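Local coordinates for protein meta cleavage compound hydrolase (Janthinobacterium, PDB 1J1I) that hydrolyses the meta-cleavage compound of bacterial carbazole degradation, probably splitting a carbon-carbon bond to release anthranilate, at residues I40-G45 with M71-F76; E52-N57 with W262-H267; I59-R64 with F271-L276. All coordinates share one frame; numbering follows the deposited sequence.

Overall arrangement
The three contacts run inward from the flank of an alpha/beta-hydrolase core to its probable nucleophile, S114. Interaction 1 lies deepest, with G44 about 3 Å from S114 at their nearest atoms. Interaction 2, centred 13 Å away, is tied to it by a probable hydrogen bond from G44 N to N54 OD1 at 2.9 Å, and M264 stands about 8 Å from H261, side chain to side chain. Interaction 3 is away from the catalytic residues, 11 Å from interaction 2 between centres. There W55 CZ3 meets F271 CE2 at 3.8 Å, while L41 CD2 reaches L62 CD1 at 4.0 Å, so that apolar packing links all three.

Interaction 1: I40-G45 with M71-F76; sequences ILIHGG and MDMLGF
Strand residue L41 and M71, at the end of the neighbouring parallel strand, are joined by a backbone hydrogen bond from M71 N to L41 O of 3.1 Å, after which the two chains part and H43 fills the space between them. A water sits at this fork, donating to L41 O and M71 O and accepting a weak bond from H43 N. The H43 ring takes up the crowded position between its own backbone N and carbonyl carbon (chi1 63°), which turns its NE2 to the loop that follows M71. There NE2 accepts the amide of M73, N to NE2 2.9 Å, in an almost straight bond (169°), with the donor tilted somewhat from the ring plane. On the other side of the ring ND1 gives its proton to G44 O at 2.8 Å, nearly in plane. CE1 points into F76, 3.4 Å from its CB, and the two rings meet obliquely. M73 bends at its thioether to bring CE 3.5 Å from H43 CE1, while its CG crosses the CG2 methyl of I42 at 3.6 Å. Beyond H43, residues M73 to F76 make a type II turn, with G75 at the position that needs positive phi. D72 turns away, its carboxylate held by S51 and R29. In alpha/beta hydrolases the histidine-glycine loop after this strand commonly lines the oxyanion hole; G44 lies beside S114, and G45 N makes a weak hydrogen bond to its OG. With one ring nitrogen donating and the other accepting, H43 is probably neutral and protonated on ND1, a buried bracket that fixes its own rotation and ties the glycine loop to the turn after M71.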
loop_
_atom_site.group_PDB
_atom_site.type_symbol
_atom_site.label_atom_id
_atom_site.label_comp_id
_atom_site.label_asym_id
_atom_site.label_seq_id
_atom_site.Cartn_x
_atom_site.Cartn_y
_atom_site.Cartn_z
ATOM N N ILE A 40 -13.721 10.039 -9.660
ATOM C CA ILE A 40 -15.083 9.669 -9.300
ATOM C C ILE A 40 -15.100 8.652 -8.166
ATOM O O ILE A 40 -14.450 7.608 -8.247
ATOM C CB ILE A 40 -15.832 9.057 -10.501
ATOM C CG1 ILE A 40 -15.897 10.071 -11.648
ATOM C CG2 ILE A 40 -17.235 8.614 -10.068
ATOM C CD1 ILE A 40 -16.627 9.561 -12.881
ATOM N N LEU A 41 -15.848 8.962 -7.112
ATOM C CA LEU A 41 -15.965 8.077 -5.961
ATOM C C LEU A 41 -17.315 7.368 -6.053
ATOM O O LEU A 41 -18.342 8.017 -6.266
ATOM C CB LEU A 41 -15.868 8.890 -4.660
ATOM C CG LEU A 41 -14.674 9.852 -4.538
ATOM C CD1 LEU A 41 -14.731 10.583 -3.200
ATOM C CD2 LEU A 41 -13.353 9.082 -4.667
ATOM N N ILE A 42 -17.308 6.041 -5.911
ATOM C CA ILE A 42 -18.534 5.244 -5.984
ATOM C C ILE A 42 -18.764 4.513 -4.668
ATOM O O ILE A 42 -17.971 3.655 -4.281
ATOM C CB ILE A 42 -18.467 4.188 -7.117
ATOM C CG1 ILE A 42 -17.916 4.814 -8.403
ATOM C CG2 ILE A 42 -19.860 3.656 -7.404
ATOM C CD1 ILE A 42 -18.749 5.952 -8.932
ATOM N N HIS A 43 -19.859 4.856 -3.996
ATOM C CA HIS A 43 -20.227 4.268 -2.710
ATOM C C HIS A 43 -20.537 2.770 -2.792
ATOM O O HIS A 43 -20.714 2.217 -3.877
ATOM C CB HIS A 43 -21.439 5.019 -2.141
ATOM C CG HIS A 43 -22.670 4.907 -2.989
ATOM N ND1 HIS A 43 -23.512 3.816 -2.937
ATOM C CD2 HIS A 43 -23.168 5.718 -3.952
ATOM C CE1 HIS A 43 -24.474 3.960 -3.831
ATOM N NE2 HIS A 43 -24.289 5.106 -4.461
ATOM N N GLY A 44 -20.608 2.123 -1.634
ATOM C CA GLY A 44 -20.904 0.704 -1.604
ATOM C C GLY A 44 -22.392 0.415 -1.602
ATOM O O GLY A 44 -23.221 1.329 -1.661
ATOM N N GLY A 45 -22.735 -0.868 -1.540
ATOM C CA GLY A 45 -24.129 -1.256 -1.519
ATOM C C GLY A 45 -24.661 -1.110 -0.109
ATOM O O GLY A 45 -24.036 -0.470 0.737
ATOM N N MET A 71 -20.498 10.092 -7.020
ATOM C CA MET A 71 -21.757 9.756 -7.694
ATOM C C MET A 71 -22.620 8.695 -7.016
ATOM O O MET A 71 -22.115 7.659 -6.598
ATOM C CB MET A 71 -21.443 9.279 -9.118
ATOM C CG MET A 71 -22.657 8.904 -9.975
ATOM S SD MET A 71 -22.234 7.726 -11.308
ATOM C CE MET A 71 -22.553 6.154 -10.456
ATOM N N ASP A 72 -23.924 8.954 -6.924
ATOM C CA ASP A 72 -24.848 7.971 -6.362
ATOM C C ASP A 72 -25.187 6.998 -7.486
ATOM O O ASP A 72 -25.573 7.417 -8.583
ATOM C CB ASP A 72 -26.144 8.633 -5.878
ATOM C CG ASP A 72 -26.015 9.241 -4.496
ATOM O OD1 ASP A 72 -24.913 9.176 -3.900
ATOM O OD2 ASP A 72 -27.029 9.786 -4.011
ATOM N N MET A 73 -25.032 5.704 -7.228
ATOM C CA MET A 73 -25.345 4.707 -8.239
ATOM C C MET A 73 -26.840 4.630 -8.526
ATOM O O MET A 73 -27.672 5.070 -7.732
ATOM C CB MET A 73 -24.875 3.317 -7.803
ATOM C CG MET A 73 -23.360 3.126 -7.786
ATOM S SD MET A 73 -22.929 1.408 -7.457
ATOM C CE MET A 73 -23.138 1.353 -5.677
ATOM N N LEU A 74 -27.156 4.058 -9.677
ATOM C CA LEU A 74 -28.529 3.845 -10.111
ATOM C C LEU A 74 -29.295 3.160 -8.979
ATOM O O LEU A 74 -28.865 2.119 -8.477
ATOM C CB LEU A 74 -28.523 2.937 -11.343
ATOM C CG LEU A 74 -29.840 2.417 -11.922
ATOM C CD1 LEU A 74 -30.644 3.563 -12.518
ATOM C CD2 LEU A 74 -29.517 1.373 -12.989
ATOM N N GLY A 75 -30.417 3.753 -8.580
ATOM C CA GLY A 75 -31.230 3.174 -7.522
ATOM C C GLY A 75 -30.852 3.530 -6.094
ATOM O O GLY A 75 -31.553 3.143 -5.157
ATOM N N PHE A 76 -29.751 4.257 -5.910
ATOM C CA PHE A 76 -29.310 4.635 -4.569
ATOM C C PHE A 76 -29.347 6.140 -4.326
ATOM O O PHE A 76 -29.406 6.935 -5.267
ATOM C CB PHE A 76 -27.871 4.153 -4.305
ATOM C CG PHE A 76 -27.734 2.660 -4.167
ATOM C CD1 PHE A 76 -27.809 1.829 -5.277
ATOM C CD2 PHE A 76 -27.523 2.089 -2.915
ATOM C CE1 PHE A 76 -27.675 0.445 -5.144
ATOM C CE2 PHE A 76 -27.388 0.706 -2.770
ATOM C CZ PHE A 76 -27.465 -0.115 -3.888
HETATM O O HOH W 1 -20.195 7.863 -4.147
#

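Interaction 2: E52-N57 with W262-H267; sequences EGNWRN and WAMIEH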
loop_
_atom_site.group_PDB
_atom_site.type_symbol
_atom_site.label_atom_id
_atom_site.label_comp_id
_atom_site.label_asym_id
_atom_site.label_seq_id
_atom_site.Cartn_x
_atom_site.Cartn_y
_atom_site.Cartn_z
ATOM N N GLU A 52 -22.681 10.954 0.333
ATOM C CA GLU A 52 -22.316 11.754 1.497
ATOM C C GLU A 52 -21.830 10.895 2.664
ATOM O O GLU A 52 -20.756 11.140 3.215
ATOM C CB GLU A 52 -23.500 12.628 1.923
ATOM C CG GLU A 52 -23.192 13.640 3.012
ATOM C CD GLU A 52 -24.258 14.723 3.098
ATOM O OE1 GLU A 52 -25.458 14.378 3.171
ATOM O OE2 GLU A 52 -23.893 15.918 3.091
ATOM N N GLY A 53 -22.615 9.886 3.028
ATOM C CA GLY A 53 -22.247 9.018 4.134
ATOM C C GLY A 53 -20.972 8.225 3.886
ATOM O O GLY A 53 -20.213 7.947 4.814
ATOM N N ASN A 54 -20.727 7.858 2.635
ATOM C CA ASN A 54 -19.531 7.094 2.304
ATOM C C ASN A 54 -18.255 7.924 2.182
ATOM O O ASN A 54 -17.185 7.476 2.581
ATOM C CB ASN A 54 -19.717 6.338 0.978
ATOM C CG ASN A 54 -20.244 4.922 1.168
ATOM O OD1 ASN A 54 -19.817 4.000 0.478
ATOM N ND2 ASN A 54 -21.176 4.749 2.091
ATOM N N TRP A 55 -18.363 9.137 1.649
ATOM C CA TRP A 55 -17.167 9.932 1.399
ATOM C C TRP A 55 -16.983 11.267 2.100
ATOM O O TRP A 55 -16.020 11.985 1.816
ATOM C CB TRP A 55 -17.050 10.149 -0.110
ATOM C CG TRP A 55 -17.212 8.875 -0.899
ATOM C CD1 TRP A 55 -18.314 8.472 -1.599
ATOM C CD2 TRP A 55 -16.227 7.852 -1.075
ATOM N NE1 TRP A 55 -18.073 7.260 -2.208
ATOM C CE2 TRP A 55 -16.801 6.859 -1.901
ATOM C CE3 TRP A 55 -14.913 7.677 -0.615
ATOM C CZ2 TRP A 55 -16.099 5.707 -2.284
ATOM C CZ3 TRP A 55 -14.218 6.531 -0.996
ATOM C CH2 TRP A 55 -14.815 5.562 -1.822
ATOM N N ARG A 56 -17.889 11.595 3.013
ATOM C CA ARG A 56 -17.847 12.861 3.736
ATOM C C ARG A 56 -16.450 13.340 4.132
ATOM O O ARG A 56 -16.032 14.434 3.751
ATOM C CB ARG A 56 -18.721 12.763 4.988
ATOM C CG ARG A 56 -19.226 14.098 5.496
ATOM C CD ARG A 56 -20.517 13.907 6.276
ATOM N NE ARG A 56 -21.313 15.131 6.319
ATOM C CZ ARG A 56 -22.593 15.180 6.675
ATOM N NH1 ARG A 56 -23.232 14.068 7.023
ATOM N NH2 ARG A 56 -23.238 16.339 6.677
ATOM N N ASN A 57 -15.734 12.516 4.888
ATOM C CA ASN A 57 -14.403 12.869 5.369
ATOM C C ASN A 57 -13.252 12.643 4.398
ATOM O O ASN A 57 -12.117 13.021 4.684
ATOM C CB ASN A 57 -14.115 12.127 6.676
ATOM C CG ASN A 57 -15.107 12.475 7.764
ATOM O OD1 ASN A 57 -15.375 13.651 8.017
ATOM N ND2 ASN A 57 -15.659 11.455 8.415
ATOM N N TRP A 262 -15.155 -1.077 5.384
ATOM C CA TRP A 262 -15.237 0.321 4.946
ATOM C C TRP A 262 -14.010 1.171 5.293
ATOM O O TRP A 262 -14.092 2.079 6.117
ATOM C CB TRP A 262 -16.477 1.003 5.545
ATOM C CG TRP A 262 -17.792 0.377 5.184
ATOM C CD1 TRP A 262 -18.070 -0.380 4.081
ATOM C CD2 TRP A 262 -19.026 0.509 5.900
ATOM N NE1 TRP A 262 -19.400 -0.726 4.067
ATOM C CE2 TRP A 262 -20.009 -0.194 5.172
ATOM C CE3 TRP A 262 -19.395 1.156 7.088
ATOM C CZ2 TRP A 262 -21.344 -0.269 5.591
ATOM C CZ3 TRP A 262 -20.725 1.083 7.506
ATOM C CH2 TRP A 262 -21.681 0.373 6.756
ATOM N N ALA A 263 -12.879 0.897 4.650
ATOM C CA ALA A 263 -11.656 1.644 4.924
ATOM C C ALA A 263 -11.832 3.165 4.850
ATOM O O ALA A 263 -11.319 3.892 5.699
ATOM C CB ALA A 263 -10.548 1.198 3.964
ATOM N N MET A 264 -12.559 3.650 3.844
ATOM C CA MET A 264 -12.757 5.093 3.681
ATOM C C MET A 264 -13.523 5.747 4.832
ATOM O O MET A 264 -13.423 6.961 5.038
ATOM C CB MET A 264 -13.488 5.397 2.369
ATOM C CG MET A 264 -14.975 5.097 2.398
ATOM S SD MET A 264 -15.356 3.358 2.621
ATOM C CE MET A 264 -17.130 3.413 2.596
ATOM N N ILE A 265 -14.300 4.951 5.560
ATOM C CA ILE A 265 -15.069 5.466 6.689
ATOM C C ILE A 265 -14.322 5.238 8.005
ATOM O O ILE A 265 -14.261 6.129 8.854
ATOM C CB ILE A 265 -16.466 4.787 6.786
ATOM C CG1 ILE A 265 -17.318 5.158 5.568
ATOM C CG2 ILE A 265 -17.173 5.222 8.068
ATOM C CD1 ILE A 265 -18.665 4.448 5.514
ATOM N N GLU A 266 -13.744 4.051 8.159
ATOM C CA GLU A 266 -13.019 3.694 9.380
ATOM C C GLU A 266 -11.690 4.432 9.555
ATOM O O GLU A 266 -11.295 4.750 10.678
ATOM C CB GLU A 266 -12.768 2.184 9.410
ATOM C CG GLU A 266 -14.029 1.342 9.296
ATOM C CD GLU A 266 -13.733 -0.139 9.155
ATOM O OE1 GLU A 266 -13.003 -0.691 10.011
ATOM O OE2 GLU A 266 -14.232 -0.754 8.187
ATOM N N HIS A 267 -11.000 4.697 8.449
ATOM C CA HIS A 267 -9.717 5.392 8.483
ATOM C C HIS A 267 -9.647 6.317 7.276
ATOM O O HIS A 267 -8.869 6.080 6.351
ATOM C CB HIS A 267 -8.571 4.376 8.419
ATOM C CG HIS A 267 -8.665 3.291 9.446
ATOM N ND1 HIS A 267 -8.411 3.507 10.784
ATOM C CD2 HIS A 267 -8.993 1.983 9.332
ATOM C CE1 HIS A 267 -8.577 2.377 11.449
ATOM N NE2 HIS A 267 -8.931 1.437 10.591
HETATM O O HOH W 2 -15.298 8.815 4.021
HETATM O O HOH W 3 -15.320 8.657 8.867
#
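A Met-aromatic contact between M264 and W55 joins two short helices beside the active site: 51-55, which follows the glycine-rich loop, and 263-266, which begins just after the probable catalytic H261. M264 has its CG between the backbone N and the carbonyl carbon (chi1 76°) and a second bend at chi2, which carries the chain across W55 and on to N54. Its CB meets W55 CZ3 at 3.6 Å, and its CG lies 4.2 Å from the centroid of the six-membered ring, off-centre, as a CH-pi contact. The sulfur stands above the same ring at a greater distance, SD to centroid 5.3 Å. CG is also 3.3 Å from N54 O, and the terminal CE comes to 3.5 Å from N54 OD1, the oxygen that accepts the amide of G44. M137 of strand 131-137 packs against both W55 and M264. Toward the surface, I265 lays its CD1 methyl 3.9 Å from G53 O.

No direct hydrogen bond crosses between the helices; water does that work. One water donates to both N54 O and M264 O, and a second accepts from N57 ND2 and donates to I265 O. Within the second helix W262, at the N-cap, offers its carbonyl to the amides of I265 and E266, and its own N donates to E266 OE2 at 3.0 Å. The other carboxylate oxygen, OE1, takes G260 N and N172 ND2, so E266 ties down both sides of H261 in the chain. The methylenes of M264 against the indole and its CE beside N54 thus make the direct contact, with the sulfur above the ring at longer range; bridging waters satisfy the carbonyls near the helix ends, and N54 couples this packing to the loop beside S114.

Interaction 3: I59-R64 with F271-L276; sequences IPILAR and FANATL
A272 is the first residue of segment 271-276, within helix 268-281, to press on helix 59-62: its CB fits against the branched end of I61, 3.5 Å from CG2 and almost as near to CD1, while its carbonyl O lies 3.6 Å from L62 CD2. N273 follows at the margin, its OD1 only grazing I61 CG2, and it also packs on S280 of the second subunit. T275 turns CG2 to L62 CD2 at 4.2 Å; its hydroxyl is spent inside the helix, donating to F271 O at 2.9 Å from the face of that carbonyl opposite to its own amide. L276 closes the walk with both methyls engaged. Its CD1 is 3.9 Å from I61 CG2, and its CD2 meets L62 CD2 at 3.6 Å, the L62 chi2 of 179° extending CD1 toward L41 and leaving the CD2 branch for L276. With an alanine in place of L276 both methyls would go, and I61 and L62 would probably be left facing a gap beside H65 and Y66. No hydrogen bond crosses between these two segments, so the contact of helix 268-281 with this short helix rests on aliphatic packing, the A272 carbonyl oxygen included, and L62 rests in turn on L41 and V68 of the sheet.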
loop_
_atom_site.group_PDB
_atom_site.type_symbol
_atom_site.label_atom_id
_atom_site.label_comp_id
_atom_site.label_asym_id
_atom_site.label_seq_id
_atom_site.Cartn_x
_atom_site.Cartn_y
_atom_site.Cartn_z
ATOM N N ILE A 59 -13.631 13.350 0.797
ATOM C CA ILE A 59 -13.723 14.376 -0.233
ATOM C C ILE A 59 -12.809 15.589 -0.028
ATOM O O ILE A 59 -12.075 15.957 -0.940
ATOM C CB ILE A 59 -15.182 14.864 -0.409
ATOM C CG1 ILE A 59 -16.061 13.706 -0.882
ATOM C CG2 ILE A 59 -15.240 15.992 -1.439
ATOM C CD1 ILE A 59 -17.548 14.016 -0.870
ATOM N N PRO A 60 -12.821 16.206 1.174
ATOM C CA PRO A 60 -11.985 17.380 1.460
ATOM C C PRO A 60 -10.511 17.137 1.185
ATOM O O PRO A 60 -9.824 17.970 0.595
ATOM C CB PRO A 60 -12.245 17.629 2.948
ATOM C CG PRO A 60 -13.650 17.115 3.129
ATOM C CD PRO A 60 -13.520 15.794 2.401
ATOM N N ILE A 61 -10.030 15.984 1.628
ATOM C CA ILE A 61 -8.632 15.635 1.451
ATOM C C ILE A 61 -8.272 15.491 -0.024
ATOM O O ILE A 61 -7.300 16.082 -0.501
ATOM C CB ILE A 61 -8.304 14.319 2.189
ATOM C CG1 ILE A 61 -8.664 14.454 3.672
ATOM C CG2 ILE A 61 -6.835 13.986 2.029
ATOM C CD1 ILE A 61 -8.575 13.155 4.456
ATOM N N LEU A 62 -9.059 14.709 -0.751
ATOM C CA LEU A 62 -8.790 14.499 -2.164
ATOM C C LEU A 62 -8.960 15.789 -2.968
ATOM O O LEU A 62 -8.196 16.059 -3.895
ATOM C CB LEU A 62 -9.709 13.400 -2.712
ATOM C CG LEU A 62 -9.535 12.023 -2.061
ATOM C CD1 LEU A 62 -10.514 11.035 -2.667
ATOM C CD2 LEU A 62 -8.101 11.540 -2.255
ATOM N N ALA A 63 -9.951 16.588 -2.591
ATOM C CA ALA A 63 -10.244 17.837 -3.283
ATOM C C ALA A 63 -9.105 18.859 -3.240
ATOM O O ALA A 63 -9.129 19.858 -3.960
ATOM C CB ALA A 63 -11.522 18.450 -2.720
ATOM N N ARG A 64 -8.109 18.618 -2.397
ATOM C CA ARG A 64 -6.981 19.535 -2.320
ATOM C C ARG A 64 -6.097 19.363 -3.550
ATOM O O ARG A 64 -5.290 20.237 -3.871
ATOM C CB ARG A 64 -6.150 19.265 -1.063
ATOM C CG ARG A 64 -6.009 20.467 -0.147
ATOM C CD ARG A 64 -7.069 20.475 0.941
ATOM N NE ARG A 64 -6.836 19.422 1.928
ATOM C CZ ARG A 64 -7.545 19.270 3.043
ATOM N NH1 ARG A 64 -8.540 20.103 3.321
ATOM N NH2 ARG A 64 -7.258 18.283 3.882
ATOM N N PHE A 271 -6.913 6.186 4.176
ATOM C CA PHE A 271 -7.390 5.859 2.839
ATOM C C PHE A 271 -7.155 6.966 1.814
ATOM O O PHE A 271 -6.705 6.699 0.698
ATOM C CB PHE A 271 -8.883 5.534 2.856
ATOM C CG PHE A 271 -9.444 5.298 1.489
ATOM C CD1 PHE A 271 -9.319 4.050 0.877
ATOM C CD2 PHE A 271 -10.017 6.343 0.772
ATOM C CE1 PHE A 271 -9.747 3.853 -0.433
ATOM C CE2 PHE A 271 -10.447 6.154 -0.538
ATOM C CZ PHE A 271 -10.312 4.906 -1.140
ATOM N N ALA A 272 -7.487 8.200 2.189
ATOM C CA ALA A 272 -7.335 9.342 1.298
ATOM C C ALA A 272 -5.891 9.550 0.872
ATOM O O ALA A 272 -5.616 9.830 -0.293
ATOM C CB ALA A 272 -7.867 10.611 1.972
ATOM N N ASN A 273 -4.976 9.426 1.825
ATOM C CA ASN A 273 -3.559 9.602 1.543
ATOM C C ASN A 273 -3.018 8.500 0.648
ATOM O O ASN A 273 -2.227 8.762 -0.251
ATOM C CB ASN A 273 -2.765 9.660 2.849
ATOM C CG ASN A 273 -2.650 11.070 3.393
ATOM O OD1 ASN A 273 -3.630 11.814 3.444
ATOM N ND2 ASN A 273 -1.447 11.444 3.807
ATOM N N ALA A 274 -3.447 7.268 0.896
ATOM C CA ALA A 274 -3.002 6.141 0.088
ATOM C C ALA A 274 -3.488 6.342 -1.347
ATOM O O ALA A 274 -2.786 6.009 -2.312
ATOM C CB ALA A 274 -3.558 4.839 0.654
ATOM N N THR A 275 -4.692 6.890 -1.481
ATOM C CA THR A 275 -5.272 7.147 -2.795
ATOM C C THR A 275 -4.536 8.291 -3.491
ATOM O O THR A 275 -4.253 8.215 -4.686
ATOM C CB THR A 275 -6.764 7.501 -2.685
ATOM O OG1 THR A 275 -7.474 6.396 -2.109
ATOM C CG2 THR A 275 -7.347 7.813 -4.063
ATOM N N LEU A 276 -4.227 9.348 -2.745
ATOM C CA LEU A 276 -3.508 10.483 -3.316
ATOM C C LEU A 276 -2.156 10.020 -3.839
ATOM O O LEU A 276 -1.749 10.381 -4.940
ATOM C CB LEU A 276 -3.290 11.577 -2.265
ATOM C CG LEU A 276 -4.512 12.408 -1.874
ATOM C CD1 LEU A 276 -4.150 13.360 -0.741
ATOM C CD2 LEU A 276 -5.007 13.180 -3.086
#